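Local atomic coordinates of NADP-dependent glyceraldehyde-3-phosphate dehydrogenase (Bacillus halodurans, PDB entry 3PRL), a protein that probably oxidises glyceraldehyde 3-phosphate with NADP+ in a non-phosphorylating reaction, as a member of the aldehyde dehydrogenase family. Residues S279-G284 with T294-V299; Q308-I313 with L372-T377; E318-G323 with D328-P333; K338-I343 with N361-N366. All coordinates share one frame; numbering follows the deposited sequence.

Contact 1 of 4, residues S279-G284 with T294-V299; sequences SQIVSG and TAIKRV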
loop_
_atom_site.group_PDB
_atom_site.type_symbol
_atom_site.label_atom_id
_atom_site.label_comp_id
_atom_site.label_asym_id
_atom_site.label_seq_id
_atom_site.Cartn_x
_atom_site.Cartn_y
_atom_site.Cartn_z
ATOM N N SER D 279 -38.150 -6.003 -1.700
ATOM C CA SER D 279 -37.736 -6.080 -0.310
ATOM C C SER D 279 -36.567 -5.136 0.010
ATOM O O SER D 279 -36.614 -4.426 1.007
ATOM C CB SER D 279 -37.408 -7.520 0.072
ATOM O OG SER D 279 -37.196 -7.608 1.465
ATOM N N GLN D 280 -35.545 -5.108 -0.839
ATOM C CA GLN D 280 -34.423 -4.164 -0.654
ATOM C C GLN D 280 -34.930 -2.716 -0.702
ATOM O O GLN D 280 -34.581 -1.894 0.153
ATOM C CB GLN D 280 -33.311 -4.394 -1.696
ATOM C CG GLN D 280 -32.455 -5.681 -1.499
ATOM C CD GLN D 280 -31.591 -5.660 -0.224
ATOM O OE1 GLN D 280 -30.564 -4.993 -0.160
ATOM N NE2 GLN D 280 -32.008 -6.411 0.788
ATOM N N ILE D 281 -35.769 -2.419 -1.693
ATOM C CA ILE D 281 -36.359 -1.082 -1.851
ATOM C C ILE D 281 -37.075 -0.591 -0.591
ATOM O O ILE D 281 -36.743 0.477 -0.078
ATOM C CB ILE D 281 -37.261 -0.975 -3.122
ATOM C CG1 ILE D 281 -36.394 -0.993 -4.382
ATOM C CG2 ILE D 281 -38.076 0.303 -3.131
ATOM C CD1 ILE D 281 -35.095 -0.259 -4.230
ATOM N N VAL D 282 -38.028 -1.374 -0.084
ATOM C CA VAL D 282 -38.787 -0.986 1.105
ATOM C C VAL D 282 -37.925 -0.887 2.374
ATOM O O VAL D 282 -37.992 0.114 3.088
ATOM C CB VAL D 282 -40.014 -1.894 1.327
ATOM C CG1 VAL D 282 -40.655 -1.614 2.686
ATOM C CG2 VAL D 282 -41.017 -1.696 0.204
ATOM N N SER D 283 -37.128 -1.917 2.651
ATOM C CA SER D 283 -36.185 -1.888 3.782
ATOM C C SER D 283 -35.336 -0.603 3.845
ATOM O O SER D 283 -35.168 -0.008 4.913
ATOM C CB SER D 283 -35.271 -3.115 3.754
ATOM O OG SER D 283 -34.213 -2.995 4.695
ATOM N N GLY D 284 -34.824 -0.180 2.691
ATOM C CA GLY D 284 -33.942 0.979 2.606
ATOM C C GLY D 284 -34.645 2.329 2.568
ATOM O O GLY D 284 -34.171 3.284 3.170
ATOM N N THR D 294 -28.505 8.474 3.257
ATOM C CA THR D 294 -28.364 7.294 2.431
ATOM C C THR D 294 -29.617 6.414 2.581
ATOM O O THR D 294 -29.866 5.836 3.643
ATOM C CB THR D 294 -27.107 6.515 2.808
ATOM O OG1 THR D 294 -26.057 7.434 3.168
ATOM C CG2 THR D 294 -26.651 5.664 1.645
ATOM N N ALA D 295 -30.389 6.344 1.502
ATOM C CA ALA D 295 -31.671 5.645 1.443
ATOM C C ALA D 295 -32.218 5.801 0.047
ATOM O O ALA D 295 -32.074 6.862 -0.560
ATOM C CB ALA D 295 -32.658 6.238 2.434
ATOM N N ILE D 296 -32.873 4.754 -0.444
ATOM C CA ILE D 296 -33.571 4.806 -1.712
ATOM C C ILE D 296 -34.787 5.748 -1.585
ATOM O O ILE D 296 -35.632 5.584 -0.709
ATOM C CB ILE D 296 -34.021 3.396 -2.141
ATOM C CG1 ILE D 296 -32.809 2.505 -2.474
ATOM C CG2 ILE D 296 -35.069 3.464 -3.251
ATOM C CD1 ILE D 296 -32.075 2.842 -3.748
ATOM N N LYS D 297 -34.867 6.734 -2.463
ATOM C CA LYS D 297 -35.938 7.721 -2.393
ATOM C C LYS D 297 -36.594 7.928 -3.739
ATOM O O LYS D 297 -37.403 8.817 -3.882
ATOM C CB LYS D 297 -35.391 9.055 -1.886
ATOM C CG LYS D 297 -34.996 9.073 -0.421
ATOM C CD LYS D 297 -34.130 10.252 -0.176
ATOM C CE LYS D 297 -33.655 10.307 1.246
ATOM N NZ LYS D 297 -32.246 10.832 1.268
ATOM N N ARG D 298 -36.240 7.092 -4.710
ATOM C CA ARG D 298 -36.682 7.210 -6.098
ATOM C C ARG D 298 -36.626 5.835 -6.741
ATOM O O ARG D 298 -35.577 5.185 -6.698
ATOM C CB ARG D 298 -35.702 8.086 -6.886
ATOM C CG ARG D 298 -36.018 9.550 -7.001
ATOM C CD ARG D 298 -35.166 10.155 -8.118
ATOM N NE ARG D 298 -33.740 10.235 -7.791
ATOM C CZ ARG D 298 -32.834 10.882 -8.527
ATOM N NH1 ARG D 298 -33.205 11.520 -9.642
ATOM N NH2 ARG D 298 -31.556 10.904 -8.146
ATOM N N VAL D 299 -37.723 5.386 -7.344
ATOM C CA VAL D 299 -37.654 4.170 -8.148
ATOM C C VAL D 299 -37.875 4.461 -9.629
ATOM O O VAL D 299 -38.975 4.812 -10.042
ATOM C CB VAL D 299 -38.652 3.082 -7.700
ATOM C CG1 VAL D 299 -38.471 1.826 -8.557
ATOM C CG2 VAL D 299 -38.493 2.749 -6.215
#

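Contact 2 of 4, residues Q308-I313 with L372-T377; sequences QLVANI and LLDDVT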
loop_
_atom_site.group_PDB
_atom_site.type_symbol
_atom_site.label_atom_id
_atom_site.label_comp_id
_atom_site.label_asym_id
_atom_site.label_seq_id
_atom_site.Cartn_x
_atom_site.Cartn_y
_atom_site.Cartn_z
ATOM N N GLN D 308 -45.800 -5.422 -11.685
ATOM C CA GLN D 308 -45.502 -6.502 -10.753
ATOM C C GLN D 308 -44.661 -6.057 -9.553
ATOM O O GLN D 308 -44.943 -6.457 -8.435
ATOM C CB GLN D 308 -44.871 -7.702 -11.472
ATOM C CG GLN D 308 -44.779 -8.969 -10.614
ATOM C CD GLN D 308 -46.092 -9.308 -9.906
ATOM O OE1 GLN D 308 -47.004 -9.895 -10.498
ATOM N NE2 GLN D 308 -46.185 -8.945 -8.627
ATOM N N LEU D 309 -43.637 -5.233 -9.789
ATOM C CA LEU D 309 -42.786 -4.729 -8.698
ATOM C C LEU D 309 -43.574 -3.838 -7.734
ATOM O O LEU D 309 -43.511 -4.016 -6.518
ATOM C CB LEU D 309 -41.581 -3.968 -9.253
ATOM C CG LEU D 309 -40.685 -3.264 -8.222
ATOM C CD1 LEU D 309 -39.803 -4.272 -7.492
ATOM C CD2 LEU D 309 -39.858 -2.153 -8.862
ATOM N N VAL D 310 -44.329 -2.899 -8.298
ATOM C CA VAL D 310 -45.122 -1.949 -7.515
ATOM C C VAL D 310 -46.262 -2.642 -6.760
ATOM O O VAL D 310 -46.721 -2.150 -5.725
ATOM C CB VAL D 310 -45.588 -0.744 -8.386
ATOM C CG1 VAL D 310 -46.810 -1.078 -9.208
ATOM C CG2 VAL D 310 -45.826 0.474 -7.521
ATOM N N ALA D 311 -46.688 -3.797 -7.277
ATOM C CA ALA D 311 -47.587 -4.692 -6.557
ATOM C C ALA D 311 -46.892 -5.295 -5.330
ATOM O O ALA D 311 -47.446 -5.274 -4.224
ATOM C CB ALA D 311 -48.130 -5.801 -7.490
ATOM N N ASN D 312 -45.678 -5.817 -5.523
ATOM C CA ASN D 312 -44.900 -6.379 -4.411
ATOM C C ASN D 312 -44.623 -5.310 -3.357
ATOM O O ASN D 312 -44.944 -5.495 -2.180
ATOM C CB ASN D 312 -43.581 -6.992 -4.891
ATOM C CG ASN D 312 -43.750 -7.939 -6.074
ATOM O OD1 ASN D 312 -44.790 -8.585 -6.244
ATOM N ND2 ASN D 312 -42.711 -8.027 -6.898
ATOM N N ILE D 313 -44.053 -4.187 -3.798
ATOM C CA ILE D 313 -43.802 -3.029 -2.934
ATOM C C ILE D 313 -45.026 -2.613 -2.102
ATOM O O ILE D 313 -44.911 -2.430 -0.888
ATOM C CB ILE D 313 -43.264 -1.826 -3.734
ATOM C CG1 ILE D 313 -41.908 -2.175 -4.365
ATOM C CG2 ILE D 313 -43.144 -0.587 -2.821
ATOM C CD1 ILE D 313 -41.517 -1.280 -5.526
ATOM N N LEU D 372 -46.923 5.640 -0.401
ATOM C CA LEU D 372 -46.501 5.156 -1.712
ATOM C C LEU D 372 -47.242 5.874 -2.831
ATOM O O LEU D 372 -48.483 5.888 -2.871
ATOM C CB LEU D 372 -46.684 3.641 -1.834
ATOM C CG LEU D 372 -45.900 2.944 -2.955
ATOM C CD1 LEU D 372 -44.390 3.070 -2.743
ATOM C CD2 LEU D 372 -46.296 1.489 -3.045
ATOM N N LEU D 373 -46.465 6.466 -3.738
ATOM C CA LEU D 373 -47.006 7.157 -4.901
ATOM C C LEU D 373 -46.520 6.497 -6.176
ATOM O O LEU D 373 -45.366 6.076 -6.264
ATOM C CB LEU D 373 -46.590 8.628 -4.892
ATOM C CG LEU D 373 -46.822 9.444 -3.617
ATOM C CD1 LEU D 373 -45.922 10.666 -3.612
ATOM C CD2 LEU D 373 -48.301 9.842 -3.464
ATOM N N ASP D 374 -47.401 6.414 -7.165
ATOM C CA ASP D 374 -47.064 5.817 -8.455
ATOM C C ASP D 374 -47.206 6.859 -9.555
ATOM O O ASP D 374 -47.729 7.948 -9.314
ATOM C CB ASP D 374 -47.931 4.575 -8.734
ATOM C CG ASP D 374 -47.305 3.616 -9.758
ATOM O OD1 ASP D 374 -46.249 3.942 -10.353
ATOM O OD2 ASP D 374 -47.881 2.526 -9.971
ATOM N N ASP D 375 -46.709 6.521 -10.746
ATOM C CA ASP D 375 -46.802 7.355 -11.947
ATOM C C ASP D 375 -46.220 8.752 -11.743
ATOM O O ASP D 375 -46.682 9.738 -12.340
ATOM C CB ASP D 375 -48.251 7.406 -12.442
ATOM C CG ASP D 375 -48.738 6.058 -12.941
ATOM O OD1 ASP D 375 -48.476 5.737 -14.124
ATOM O OD2 ASP D 375 -49.389 5.324 -12.161
ATOM N N VAL D 376 -45.189 8.817 -10.898
ATOM C CA VAL D 376 -44.584 10.077 -10.480
ATOM C C VAL D 376 -43.814 10.698 -11.634
ATOM O O VAL D 376 -43.117 10.006 -12.381
ATOM C CB VAL D 376 -43.723 9.906 -9.200
ATOM C CG1 VAL D 376 -42.897 11.160 -8.902
ATOM C CG2 VAL D 376 -44.629 9.594 -8.024
ATOM N N THR D 377 -43.970 12.004 -11.794
ATOM C CA THR D 377 -43.420 12.680 -12.961
ATOM C C THR D 377 -42.285 13.642 -12.597
ATOM O O THR D 377 -42.211 14.134 -11.462
ATOM C CB THR D 377 -44.534 13.397 -13.791
ATOM O OG1 THR D 377 -45.178 14.394 -12.995
ATOM C CG2 THR D 377 -45.581 12.394 -14.297
#

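Contact 3 of 4, residues E318-G323 with D328-P333; sequences EQLTVG and DADITP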
loop_
_atom_site.group_PDB
_atom_site.type_symbol
_atom_site.label_atom_id
_atom_site.label_comp_id
_atom_site.label_asym_id
_atom_site.label_seq_id
_atom_site.Cartn_x
_atom_site.Cartn_y
_atom_site.Cartn_z
ATOM N N GLU D 318 -47.759 -2.153 3.270
ATOM C CA GLU D 318 -48.923 -2.436 4.113
ATOM C C GLU D 318 -48.605 -3.395 5.272
ATOM O O GLU D 318 -49.423 -3.575 6.178
ATOM C CB GLU D 318 -50.071 -2.980 3.259
ATOM C CG GLU D 318 -51.058 -1.913 2.834
ATOM C CD GLU D 318 -51.502 -2.052 1.389
ATOM O OE1 GLU D 318 -51.347 -3.156 0.809
ATOM O OE2 GLU D 318 -52.003 -1.048 0.833
ATOM N N GLN D 319 -47.422 -4.008 5.227
ATOM C CA GLN D 319 -46.938 -4.876 6.309
ATOM C C GLN D 319 -46.195 -4.061 7.378
ATOM O O GLN D 319 -45.965 -4.550 8.492
ATOM C CB GLN D 319 -45.998 -5.961 5.759
ATOM C CG GLN D 319 -46.584 -7.362 5.581
ATOM C CD GLN D 319 -45.502 -8.461 5.660
ATOM O OE1 GLN D 319 -44.296 -8.176 5.633
ATOM N NE2 GLN D 319 -45.935 -9.712 5.767
ATOM N N LEU D 320 -45.797 -2.833 7.030
ATOM C CA LEU D 320 -45.081 -1.963 7.972
ATOM C C LEU D 320 -45.999 -1.498 9.093
ATOM O O LEU D 320 -47.113 -1.026 8.840
ATOM C CB LEU D 320 -44.453 -0.748 7.265
ATOM C CG LEU D 320 -43.606 -1.008 6.020
ATOM C CD1 LEU D 320 -43.241 0.304 5.364
ATOM C CD2 LEU D 320 -42.349 -1.850 6.315
ATOM N N THR D 321 -45.517 -1.642 10.325
ATOM C CA THR D 321 -46.242 -1.201 11.514
ATOM C C THR D 321 -45.961 0.272 11.778
ATOM O O THR D 321 -44.849 0.756 11.536
ATOM C CB THR D 321 -45.832 -2.010 12.774
ATOM O OG1 THR D 321 -44.452 -1.764 13.070
ATOM C CG2 THR D 321 -46.038 -3.503 12.564
ATOM N N VAL D 322 -46.977 0.973 12.275
ATOM C CA VAL D 322 -46.914 2.406 12.555
ATOM C C VAL D 322 -47.158 2.676 14.041
ATOM O O VAL D 322 -48.122 2.157 14.615
ATOM C CB VAL D 322 -47.958 3.186 11.718
ATOM C CG1 VAL D 322 -47.598 3.155 10.255
ATOM C CG2 VAL D 322 -49.394 2.622 11.927
ATOM N N GLY D 323 -46.292 3.477 14.667
ATOM C CA GLY D 323 -46.455 3.800 16.092
ATOM C C GLY D 323 -45.267 4.484 16.748
ATOM O O GLY D 323 -44.483 5.172 16.080
ATOM N N ASP D 328 -40.987 -0.254 18.936
ATOM C CA ASP D 328 -40.214 -0.811 17.814
ATOM C C ASP D 328 -40.986 -0.818 16.483
ATOM O O ASP D 328 -40.796 -1.719 15.654
ATOM C CB ASP D 328 -39.758 -2.248 18.131
ATOM C CG ASP D 328 -38.273 -2.370 18.311
ATOM O OD1 ASP D 328 -37.521 -1.856 17.459
ATOM O OD2 ASP D 328 -37.855 -3.007 19.303
ATOM N N ALA D 329 -41.862 0.162 16.280
ATOM C CA ALA D 329 -42.550 0.308 14.992
ATOM C C ALA D 329 -41.555 0.575 13.857
ATOM O O ALA D 329 -40.487 1.170 14.073
ATOM C CB ALA D 329 -43.600 1.417 15.064
ATOM N N ASP D 330 -41.892 0.109 12.656
ATOM C CA ASP D 330 -41.058 0.346 11.472
ATOM C C ASP D 330 -41.078 1.832 11.109
ATOM O O ASP D 330 -40.036 2.434 10.800
ATOM C CB ASP D 330 -41.550 -0.489 10.282
ATOM C CG ASP D 330 -41.494 -1.984 10.545
ATOM O OD1 ASP D 330 -40.392 -2.511 10.800
ATOM O OD2 ASP D 330 -42.559 -2.638 10.471
ATOM N N ILE D 331 -42.280 2.405 11.176
ATOM C CA ILE D 331 -42.520 3.803 10.901
ATOM C C ILE D 331 -42.889 4.548 12.178
ATOM O O ILE D 331 -43.987 4.397 12.709
ATOM C CB ILE D 331 -43.631 3.967 9.845
ATOM C CG1 ILE D 331 -43.460 2.961 8.686
ATOM C CG2 ILE D 331 -43.716 5.418 9.369
ATOM C CD1 ILE D 331 -42.195 3.165 7.788
ATOM N N THR D 332 -41.956 5.337 12.688
ATOM C CA THR D 332 -42.230 6.176 13.851
ATOM C C THR D 332 -42.373 7.640 13.426
ATOM O O THR D 332 -42.183 7.959 12.239
ATOM C CB THR D 332 -41.166 6.002 14.969
ATOM O OG1 THR D 332 -39.843 6.089 14.426
ATOM C CG2 THR D 332 -41.344 4.655 15.661
ATOM N N PRO D 333 -42.696 8.534 14.386
ATOM C CA PRO D 333 -42.892 9.944 14.064
ATOM C C PRO D 333 -41.625 10.606 13.526
ATOM O O PRO D 333 -40.507 10.249 13.924
ATOM C CB PRO D 333 -43.284 10.562 15.416
ATOM C CG PRO D 333 -43.742 9.412 16.257
ATOM C CD PRO D 333 -42.887 8.280 15.828
#

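Contact 4 of 4, residues K338-I343 with N361-N366; sequences KSAAFI and NKRQGN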
loop_
_atom_site.group_PDB
_atom_site.type_symbol
_atom_site.label_atom_id
_atom_site.label_comp_id
_atom_site.label_asym_id
_atom_site.label_seq_id
_atom_site.Cartn_x
_atom_site.Cartn_y
_atom_site.Cartn_z
ATOM N N LYS D 338 -42.203 21.095 11.519
ATOM C CA LYS D 338 -41.665 21.655 10.286
ATOM C C LYS D 338 -41.510 20.563 9.240
ATOM O O LYS D 338 -42.013 20.688 8.115
ATOM C CB LYS D 338 -40.297 22.294 10.565
ATOM C CG LYS D 338 -40.005 23.622 9.845
ATOM C CD LYS D 338 -40.108 23.541 8.318
ATOM C CE LYS D 338 -39.934 24.926 7.657
ATOM N NZ LYS D 338 -38.498 25.276 7.349
ATOM N N SER D 339 -40.808 19.495 9.625
ATOM C CA SER D 339 -40.445 18.408 8.715
ATOM C C SER D 339 -41.680 17.710 8.160
ATOM O O SER D 339 -41.796 17.538 6.940
ATOM C CB SER D 339 -39.507 17.415 9.406
ATOM O OG SER D 339 -39.601 16.139 8.809
ATOM N N ALA D 340 -42.610 17.348 9.046
ATOM C CA ALA D 340 -43.876 16.737 8.643
ATOM C C ALA D 340 -44.696 17.654 7.712
ATOM O O ALA D 340 -45.203 17.203 6.678
ATOM C CB ALA D 340 -44.692 16.336 9.874
ATOM N N ALA D 341 -44.807 18.934 8.062
ATOM C CA ALA D 341 -45.464 19.899 7.167
ATOM C C ALA D 341 -44.838 19.849 5.760
ATOM O O ALA D 341 -45.563 19.721 4.764
ATOM C CB ALA D 341 -45.396 21.308 7.739
ATOM N N PHE D 342 -43.502 19.937 5.704
ATOM C CA PHE D 342 -42.729 19.928 4.444
ATOM C C PHE D 342 -42.954 18.644 3.646
ATOM O O PHE D 342 -43.147 18.705 2.438
ATOM C CB PHE D 342 -41.222 20.166 4.698
ATOM C CG PHE D 342 -40.341 19.965 3.466
ATOM C CD1 PHE D 342 -40.182 20.985 2.527
ATOM C CD2 PHE D 342 -39.679 18.753 3.255
ATOM C CE1 PHE D 342 -39.398 20.813 1.391
ATOM C CE2 PHE D 342 -38.876 18.557 2.119
ATOM C CZ PHE D 342 -38.735 19.592 1.180
ATOM N N ILE D 343 -42.945 17.491 4.325
ATOM C CA ILE D 343 -43.261 16.191 3.691
ATOM C C ILE D 343 -44.674 16.172 3.097
ATOM O O ILE D 343 -44.866 15.811 1.937
ATOM C CB ILE D 343 -43.100 14.997 4.676
ATOM C CG1 ILE D 343 -41.661 14.928 5.212
ATOM C CG2 ILE D 343 -43.485 13.672 3.995
ATOM C CD1 ILE D 343 -41.588 14.429 6.644
ATOM N N ASN D 361 -51.691 7.761 2.742
ATOM C CA ASN D 361 -51.379 9.188 2.851
ATOM C C ASN D 361 -51.329 9.582 4.339
ATOM O O ASN D 361 -50.538 10.437 4.752
ATOM C CB ASN D 361 -52.468 9.995 2.116
ATOM C CG ASN D 361 -52.056 11.436 1.804
ATOM O OD1 ASN D 361 -50.975 11.888 2.174
ATOM N ND2 ASN D 361 -52.937 12.164 1.112
ATOM N N LYS D 362 -52.150 8.878 5.126
ATOM C CA LYS D 362 -52.551 9.216 6.511
ATOM C C LYS D 362 -51.478 9.766 7.452
ATOM O O LYS D 362 -50.368 9.255 7.523
ATOM C CB LYS D 362 -53.223 8.002 7.180
ATOM C CG LYS D 362 -54.101 7.148 6.260
ATOM C CD LYS D 362 -55.353 7.892 5.808
ATOM C CE LYS D 362 -56.019 7.191 4.636
ATOM N NZ LYS D 362 -57.009 8.081 3.970
ATOM N N ARG D 363 -51.845 10.792 8.209
ATOM C CA ARG D 363 -50.908 11.433 9.112
ATOM C C ARG D 363 -51.623 12.096 10.264
ATOM O O ARG D 363 -52.575 12.849 10.059
ATOM C CB ARG D 363 -50.108 12.486 8.356
ATOM C CG ARG D 363 -49.553 13.567 9.245
ATOM C CD ARG D 363 -49.932 14.919 8.718
ATOM N NE ARG D 363 -49.298 15.974 9.492
ATOM C CZ ARG D 363 -48.869 17.113 8.967
ATOM N NH1 ARG D 363 -48.999 17.331 7.666
ATOM N NH2 ARG D 363 -48.296 18.024 9.738
ATOM N N GLN D 364 -51.149 11.834 11.475
ATOM C CA GLN D 364 -51.723 12.451 12.662
ATOM C C GLN D 364 -50.650 13.182 13.462
ATOM O O GLN D 364 -50.030 12.604 14.356
ATOM C CB GLN D 364 -52.448 11.409 13.524
ATOM C CG GLN D 364 -52.948 10.192 12.747
ATOM C CD GLN D 364 -54.398 9.840 13.041
ATOM O OE1 GLN D 364 -55.070 10.505 13.834
ATOM N NE2 GLN D 364 -54.892 8.790 12.383
ATOM N N GLY D 365 -50.435 14.454 13.123
ATOM C CA GLY D 365 -49.420 15.290 13.775
ATOM C C GLY D 365 -48.009 15.037 13.264
ATOM O O GLY D 365 -47.672 15.395 12.131
ATOM N N ASN D 366 -47.191 14.422 14.118
ATOM C CA ASN D 366 -45.822 13.999 13.792
ATOM C C ASN D 366 -45.766 12.674 13.031
ATOM O O ASN D 366 -44.862 12.453 12.221
ATOM C CB ASN D 366 -45.028 13.806 15.085
ATOM C CG ASN D 366 -44.328 15.063 15.547
ATOM O OD1 ASN D 366 -43.185 15.001 16.028
ATOM N ND2 ASN D 366 -44.999 16.209 15.423
#

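Contact 1 of 4, residues S279-G284 with T294-V299
Next to I296, whose side chain meets I281 across the contact, the ammonium NZ of K297 is gripped by four groups: the carboxylate of E386 in a salt bridge and the backbone oxygens of G262, R292 and C293 in hydrogen bonds. The side chain of K297 sets off away from helix 279-284, while that of the neighbouring I296 sets off toward it. On the helical side I281 does most of the work, reaching two partners with two branches. Its CD1 comes to 3.8 Å from CG2 of I296 and 4.0 Å from CG1 of the same residue, the two side chains crossing at about a right angle. Its other branch, CG2, stands anti to the backbone N (CG1 chi1 -71°) and meets CG2 of V299 at 4.0 Å. One isoleucine thus bridges I296 and V299. Further along, G284 is consistent with the close approach of the backbones: its O lies 3.4 Å from CB of A295, where the facing alpha carbons are 5.3 Å apart. A CB on G284 would point toward the strand and come about 4.2 Å from CG1 of I296. A295 N is held in turn by a hydrogen bond to D264 OD2. The helix and strand axes approach to 8.2 Å, their directions 137° apart. Strand 264-268, helix 274-286 and parallel strand 296-302 together make the beta-alpha-beta crossover of the aldehyde dehydrogenase fold, with the family's cysteine signature leading into its second strand.

Contact 2 of 4, residues Q308-I313 with L372-T377
I313 and L372 set their side chains at about a right angle, and a single methyl of the isoleucine is received by both terminal methyls of the leucine. CG2 of I313 lies 3.8 Å from CD2 and 3.9 Å from CD1 of L372; with CG of the leucine anti to the backbone N (chi1 -162°), both methyls meet the isoleucine. One helical turn earlier V310 approaches D374 at a slant. Here two methyls meet one oxygen: CG1 and CG2 of V310 are each 3.8 Å from OD2 of D374, in van der Waals contact and not a hydrogen bond. The carboxylate's other oxygen takes the polar part. D375 N makes a short local bond to D374 OD1, 2.6 Å long, arriving from above the carboxylate plane, 38° out of it, and R396 adds a long, weak ion pair to the same atom. The aspartate is therefore divided between an apolar neighbour and polar ones. L372 and D374 face the helix while the intervening L373 points away from it and packs on V382. Strand residues two apart thus meet helix residues three apart, the helix-on-sheet packing of an alpha/beta domain, in which helix 303-317 covers strand 367-374.

Contact 3 of 4, residues E318-G323 with D328-P333
T321 and D330 exchange hydrogen bonds in both directions between loop segments that hold no regular helix or strand. The amide N of T321 donates to OD2 of D330 over 3.1 Å, nearly straight at 168°, and uses the anti lone pair of that oxygen. In return D330 N gives its hydrogen to OG1 of T321 at 3.2 Å, the hydroxyl being placed there by a chi1 of 64° that sets it between the backbone N and the carbonyl carbon. The backbones join next: I331 N donates to T321 O over 3.1 Å, and I331 O accepts from G323 N at 3.2 Å. Since I331 bonds on both sides of V322, this single bridge has the parallel pattern. A CA-H...O contact, T332 CA to G323 O at 3.3 Å, extends the pairing. Beyond the segments, T332 OG1 meets A100 O and D328 OD1 meets K104 N. With an alanine in place of D330, T321 N would probably be left without its carboxylate acceptor, and the loop less firmly tied. On the apolar side L320 CD1 lies 3.9 Å from I331 CD1; both residues rest on F286 of helix 274-286 and on P370 of strand 367-374, within the connection from helix 303-317 to helix 337-352.

Contact 4 of 4, residues K338-I343 with N361-N366
A340 and R363 bury the most surface here, the methyl of the alanine lying over one face of the arginine's guanidinium. CB of A340 is 4.0 Å from NH2 of R363, a contact of a small apolar group with the flat face of a charged one. The same methyl also comes within 3.9 Å of G365 O, and thus touches both the arginine and the oxygen that accepts from it. R363 reaches the helix through a chain that starts with CG anti to the backbone N (chi1 156°) and then bends at chi2. It is steadied by a bond within its own segment: NE donates to G365 O over 3.2 Å, with an N-H...O angle of 145° and the oxygen lying 24° out of the guanidinium plane.

R363 belongs to the short strand 363-364, which turns through G365 and N366 to pair antiparallel with strand 367-374, making a beta-hairpin at the margin of the sheet, with helix 337-352 laid alongside. G365 has a positive phi, a conformation that favours glycine.

Were a serine in place of R363, G365 O would probably lose its donor and the methyl of A340 its flat cover. A341 adds a lesser contact, its backbone N lying 4.0 Å from NH2 of R363 in an oblique approach. Around the pair, A340 also packs on V334 and L368, and R363 touches Q344, one helical turn beyond A340, as well as L368 of the partner strand.

In the fold
The four contacts show how one alpha/beta domain is fastened from several directions. Contacts 1 and 2, centres 12 Å apart, both reach the same sheet and touch where V282 CG2 meets I313 CG2 at 3.9 Å. V282 also serves contact 3, its CG1 being 4.0 Å from L320 CD2. Contact 3 in turn meets contact 4 through P333 CB and N366 CB, 3.7 Å apart. Contacts 3 and 4 both fall within the long chain excursion that contact 2 brings together. F162, an NADP+-binding residue although no cofactor is bound to this chain, has its side chain about 9, 11 and 12 Å from those of T332, A340 and A295; contact 2 is remote from the cofactor residues.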